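Local atomic coordinates of amino Transferase (Eubacterium rectale, PDB entry 3ELE), a protein that probably transfers amino groups between amino acids and keto acids, using bound pyridoxal-5'-phosphate as its cofactor. Residues E218-I223 / A333-V338. Sequence-based numbering, arbitrary orientation.
Sequences EPYREI and AFYMFV. With PLP (pyridoxal-5'-phosphate), chain E.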
ATOM      1  N   GLU A 218       7.397  12.698  10.120  1.00 33.95           N
ATOM      2  CA  GLU A 218       7.230  14.151   9.857  1.00 34.28           C
ATOM      3  C   GLU A 218       6.025  14.687   9.077  1.00 34.75           C
ATOM      4  O   GLU A 218       6.145  15.760   8.470  1.00 34.74           O
ATOM      5  CB  GLU A 218       8.472  14.639   9.123  1.00 34.42           C
ATOM      6  CG  GLU A 218       9.764  14.385   9.845  1.00 34.82           C
ATOM      7  CD  GLU A 218      10.831  15.349   9.416  1.00 34.15           C
ATOM      8  OE1 GLU A 218      10.852  15.740   8.222  1.00 36.60           O
ATOM      9  OE2 GLU A 218      11.627  15.748  10.284  1.00 33.67           O
ATOM     10  N   PRO A 219       4.845  14.029   9.146  1.00 36.61           N
ATOM     11  CA  PRO A 219       3.741  14.565   8.320  1.00 35.53           C
ATOM     12  C   PRO A 219       3.209  15.953   8.723  1.00 35.47           C
ATOM     13  O   PRO A 219       2.600  16.614   7.865  1.00 35.58           O
ATOM     14  CB  PRO A 219       2.655  13.480   8.418  1.00 35.86           C
ATOM     15  CG  PRO A 219       2.857  12.863   9.767  1.00 38.64           C
ATOM     16  CD  PRO A 219       4.391  12.880   9.957  1.00 37.93           C
ATOM     17  N   TYR A 220       3.444  16.393   9.974  1.00 35.00           N
ATOM     18  CA  TYR A 220       3.028  17.736  10.463  1.00 35.65           C
ATOM     19  C   TYR A 220       4.118  18.811  10.316  1.00 36.64           C
ATOM     20  O   TYR A 220       3.920  19.935  10.805  1.00 37.15           O
ATOM     21  CB  TYR A 220       2.593  17.680  11.950  1.00 36.66           C
ATOM     22  CG  TYR A 220       1.477  16.705  12.192  1.00 38.01           C
ATOM     23  CD1 TYR A 220       0.187  17.033  11.846  1.00 36.50           C
ATOM     24  CD2 TYR A 220       1.716  15.434  12.724  1.00 40.19           C
ATOM     25  CE1 TYR A 220      -0.855  16.146  12.032  1.00 40.28           C
ATOM     26  CE2 TYR A 220       0.660  14.523  12.911  1.00 39.79           C
ATOM     27  CZ  TYR A 220      -0.623  14.900  12.544  1.00 37.11           C
ATOM     28  OH  TYR A 220      -1.710  14.084  12.678  1.00 38.36           O
ATOM     29  N   ARG A 221       5.247  18.487   9.658  1.00 35.75           N
ATOM     30  CA  ARG A 221       6.396  19.403   9.495  1.00 34.61           C
ATOM     31  C   ARG A 221       6.020  20.839   9.173  1.00 35.03           C
ATOM     32  O   ARG A 221       6.525  21.750   9.826  1.00 34.77           O
ATOM     33  CB  ARG A 221       7.418  18.857   8.463  1.00 33.98           C
ATOM     34  CG  ARG A 221       8.536  19.877   8.059  1.00 35.11           C
ATOM     35  CD  ARG A 221       9.681  19.238   7.312  1.00 33.01           C
ATOM     36  NE  ARG A 221      10.604  18.622   8.255  1.00 31.12           N
ATOM     37  CZ  ARG A 221      11.530  19.279   8.951  1.00 32.86           C
ATOM     38  NH1 ARG A 221      11.663  20.599   8.897  1.00 32.16           N
ATOM     39  NH2 ARG A 221      12.308  18.607   9.764  1.00 34.73           N
ATOM     40  N   GLU A 222       5.120  21.035   8.198  1.00 35.85           N
ATOM     41  CA  GLU A 222       4.703  22.390   7.788  1.00 35.85           C
ATOM     42  C   GLU A 222       3.552  22.964   8.627  1.00 36.55           C
ATOM     43  O   GLU A 222       3.253  24.147   8.489  1.00 36.74           O
ATOM     44  CB  GLU A 222       4.364  22.476   6.298  1.00 36.58           C
ATOM     45  CG  GLU A 222       5.532  22.157   5.352  1.00 33.02           C
ATOM     46  CD  GLU A 222       5.855  20.686   5.249  1.00 36.26           C
ATOM     47  OE1 GLU A 222       4.921  19.852   5.402  1.00 36.00           O
ATOM     48  OE2 GLU A 222       7.050  20.365   5.026  1.00 32.31           O
ATOM     49  N   ILE A 223       2.906  22.134   9.462  1.00 36.47           N
ATOM     50  CA  ILE A 223       1.845  22.569  10.377  1.00 37.34           C
ATOM     51  C   ILE A 223       2.547  22.971  11.674  1.00 36.06           C
ATOM     52  O   ILE A 223       2.567  22.234  12.652  1.00 33.62           O
ATOM     53  CB  ILE A 223       0.729  21.493  10.592  1.00 38.00           C
ATOM     54  CG1 ILE A 223       0.168  21.042   9.220  1.00 42.01           C
ATOM     55  CG2 ILE A 223      -0.380  22.035  11.539  1.00 34.83           C
ATOM     56  CD1 ILE A 223      -1.278  20.549   9.235  1.00 40.61           C
ATOM     57  N   ALA A 333       1.306  20.817  14.658  1.00 36.63           N
ATOM     58  CA  ALA A 333       0.217  19.833  14.505  1.00 36.10           C
ATOM     59  C   ALA A 333      -1.151  20.514  14.810  1.00 35.66           C
ATOM     60  O   ALA A 333      -1.227  21.768  14.874  1.00 36.31           O
ATOM     61  CB  ALA A 333       0.465  18.574  15.365  1.00 34.39           C
ATOM     62  N   PHE A 334      -2.221  19.733  14.938  1.00 33.93           N
ATOM     63  CA  PHE A 334      -3.561  20.305  15.219  1.00 33.03           C
ATOM     64  C   PHE A 334      -4.315  19.614  16.363  1.00 33.12           C
ATOM     65  O   PHE A 334      -5.536  19.426  16.320  1.00 30.98           O
ATOM     66  CB  PHE A 334      -4.389  20.521  13.939  1.00 33.75           C
ATOM     67  CG  PHE A 334      -4.398  19.355  12.967  1.00 32.70           C
ATOM     68  CD1 PHE A 334      -4.831  18.080  13.356  1.00 32.73           C
ATOM     69  CD2 PHE A 334      -4.087  19.571  11.613  1.00 32.90           C
ATOM     70  CE1 PHE A 334      -4.889  17.024  12.426  1.00 34.20           C
ATOM     71  CE2 PHE A 334      -4.155  18.524  10.674  1.00 32.92           C
ATOM     72  CZ  PHE A 334      -4.548  17.253  11.078  1.00 33.45           C
ATOM     73  N   TYR A 335      -3.552  19.298  17.415  1.00 34.63           N
ATOM     74  CA  TYR A 335      -4.053  18.656  18.618  1.00 35.26           C
ATOM     75  C   TYR A 335      -3.634  19.478  19.838  1.00 35.83           C
ATOM     76  O   TYR A 335      -2.468  19.891  19.933  1.00 37.85           O
ATOM     77  CB  TYR A 335      -3.460  17.264  18.721  1.00 36.19           C
ATOM     78  CG  TYR A 335      -3.610  16.448  17.475  1.00 36.41           C
ATOM     79  CD1 TYR A 335      -4.842  15.899  17.123  1.00 38.83           C
ATOM     80  CD2 TYR A 335      -2.528  16.253  16.614  1.00 35.72           C
ATOM     81  CE1 TYR A 335      -4.991  15.152  15.949  1.00 38.02           C
ATOM     82  CE2 TYR A 335      -2.663  15.519  15.453  1.00 38.31           C
ATOM     83  CZ  TYR A 335      -3.899  14.966  15.120  1.00 36.34           C
ATOM     84  OH  TYR A 335      -4.032  14.227  13.979  1.00 37.84           O
HETATM   85  N   MSE A 336      -4.570  19.751  20.744  1.00 35.44           N
HETATM   86  CA  MSE A 336      -4.233  20.422  21.986  1.00 34.53           C
HETATM   87  C   MSE A 336      -4.269  19.405  23.130  1.00 34.38           C
HETATM   88  O   MSE A 336      -5.244  18.646  23.273  1.00 34.68           O
HETATM   89  CB  MSE A 336      -5.143  21.595  22.258  1.00 35.32           C
HETATM   90  CG  MSE A 336      -4.637  22.460  23.424  1.00 33.61           C
HETATM   91 SE   MSE A 336      -5.487  24.112  23.455  0.75 33.42          SE
HETATM   92  CE  MSE A 336      -4.726  24.827  21.867  1.00 30.42           C
ATOM     93  N   PHE A 337      -3.214  19.426  23.942  1.00 32.64           N
ATOM     94  CA  PHE A 337      -3.040  18.511  25.070  1.00 33.36           C
ATOM     95  C   PHE A 337      -3.430  19.308  26.326  1.00 33.66           C
ATOM     96  O   PHE A 337      -2.763  20.293  26.681  1.00 34.40           O
ATOM     97  CB  PHE A 337      -1.586  18.001  25.087  1.00 32.36           C
ATOM     98  CG  PHE A 337      -1.450  16.564  25.475  1.00 34.14           C
ATOM     99  CD1 PHE A 337      -2.076  15.577  24.727  1.00 32.41           C
ATOM    100  CD2 PHE A 337      -0.643  16.175  26.552  1.00 34.44           C
ATOM    101  CE1 PHE A 337      -1.966  14.244  25.078  1.00 30.71           C
ATOM    102  CE2 PHE A 337      -0.504  14.837  26.887  1.00 33.74           C
ATOM    103  CZ  PHE A 337      -1.155  13.872  26.135  1.00 32.44           C
ATOM    104  N   VAL A 338      -4.540  18.894  26.957  1.00 33.24           N
ATOM    105  CA  VAL A 338      -5.141  19.587  28.113  1.00 32.06           C
ATOM    106  C   VAL A 338      -5.163  18.643  29.314  1.00 31.70           C
ATOM    107  O   VAL A 338      -5.475  17.440  29.168  1.00 31.60           O
ATOM    108  CB  VAL A 338      -6.575  20.046  27.764  1.00 31.93           C
ATOM    109  CG1 VAL A 338      -7.259  20.807  28.928  1.00 32.51           C
ATOM    110  CG2 VAL A 338      -6.566  20.914  26.511  1.00 27.91           C
TER
HETATM  111  N1  PLP E 500       1.994   9.805  11.885  1.00 37.68           N
HETATM  112  C2  PLP E 500       1.221  10.588  12.745  1.00 36.80           C
HETATM  113  C2A PLP E 500       1.833  11.106  14.007  1.00 37.04           C
HETATM  114  C3  PLP E 500      -0.110  10.911  12.411  1.00 38.88           C
HETATM  115  O3  PLP E 500      -0.871  11.696  13.244  1.00 31.83           O
HETATM  116  C4  PLP E 500      -0.688  10.410  11.222  1.00 45.59           C
HETATM  117  C4A PLP E 500      -2.205  10.420  11.163  1.00 49.92           C
HETATM  118  O4A PLP E 500      -2.846   9.484  11.643  1.00 55.32           O
HETATM  119  C5  PLP E 500       0.124   9.613  10.358  1.00 44.80           C
HETATM  120  C6  PLP E 500       1.465   9.314  10.703  1.00 35.02           C
HETATM  121  C5A PLP E 500      -0.399   8.999   9.076  1.00 40.76           C
HETATM  122  O4P PLP E 500      -0.210   9.800   7.953  1.00 41.95           O
HETATM  123  P   PLP E 500      -0.603   9.173   6.521  1.00 42.04           P
HETATM  124  O1P PLP E 500       0.334   9.689   5.467  1.00 36.27           O
HETATM  125  O2P PLP E 500      -1.976   9.647   6.140  1.00 39.54           O
HETATM  126  O3P PLP E 500      -0.573   7.680   6.532  1.00 30.73           O
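The hydroxyl of Tyr220 lies between two oxygens: Tyr220 OH sits near the plane of the Tyr335 ring, at its edge, 2.7 Å from Tyr335 OH, and is 2.6 Å from O3 of PLP. Both are hydrogen bonds. A tyrosine suits this place because its ring packs against apolar neighbours while its hydroxyl, able both to donate and to accept, serves these two oxygens. Over one face, toward the rim, sits the methyl of Ala333, a CH-pi contact 4.1 Å from CB to the Tyr220 ring centroid; a methyl is small enough to fit against the face. At the ring's edge, CE1 points at the face of Phe334, an edge-to-face pair with planes at 87°. Phe334 CG stands between its backbone N and carbonyl carbon (chi1 47°), which turns the ring's face to Tyr220 CE1, while Ile223 CD1 comes obliquely against Phe334 CE2 at 3.8 Å. Ala333 N donates to Ile223 O (2.8 Å), tying the two loops together. A phenylalanine at Tyr220 would probably leave PLP O3 and Tyr335 OH without their shared partner.

Further out, two overlapping type I turns shape 218-223, and Arg221 grips Glu218 side-on through NE and NH2, bracing the first. Pro219 CG lies near the pyridine ring, and Asn183 is also hydrogen-bonded to PLP. The aromatic cluster of Tyr220, Phe334 and Tyr335 thus joins the cofactor pocket to the start of strand 335-339 and the loop before it in a class I and II aminotransferase, a fold-type I PLP enzyme.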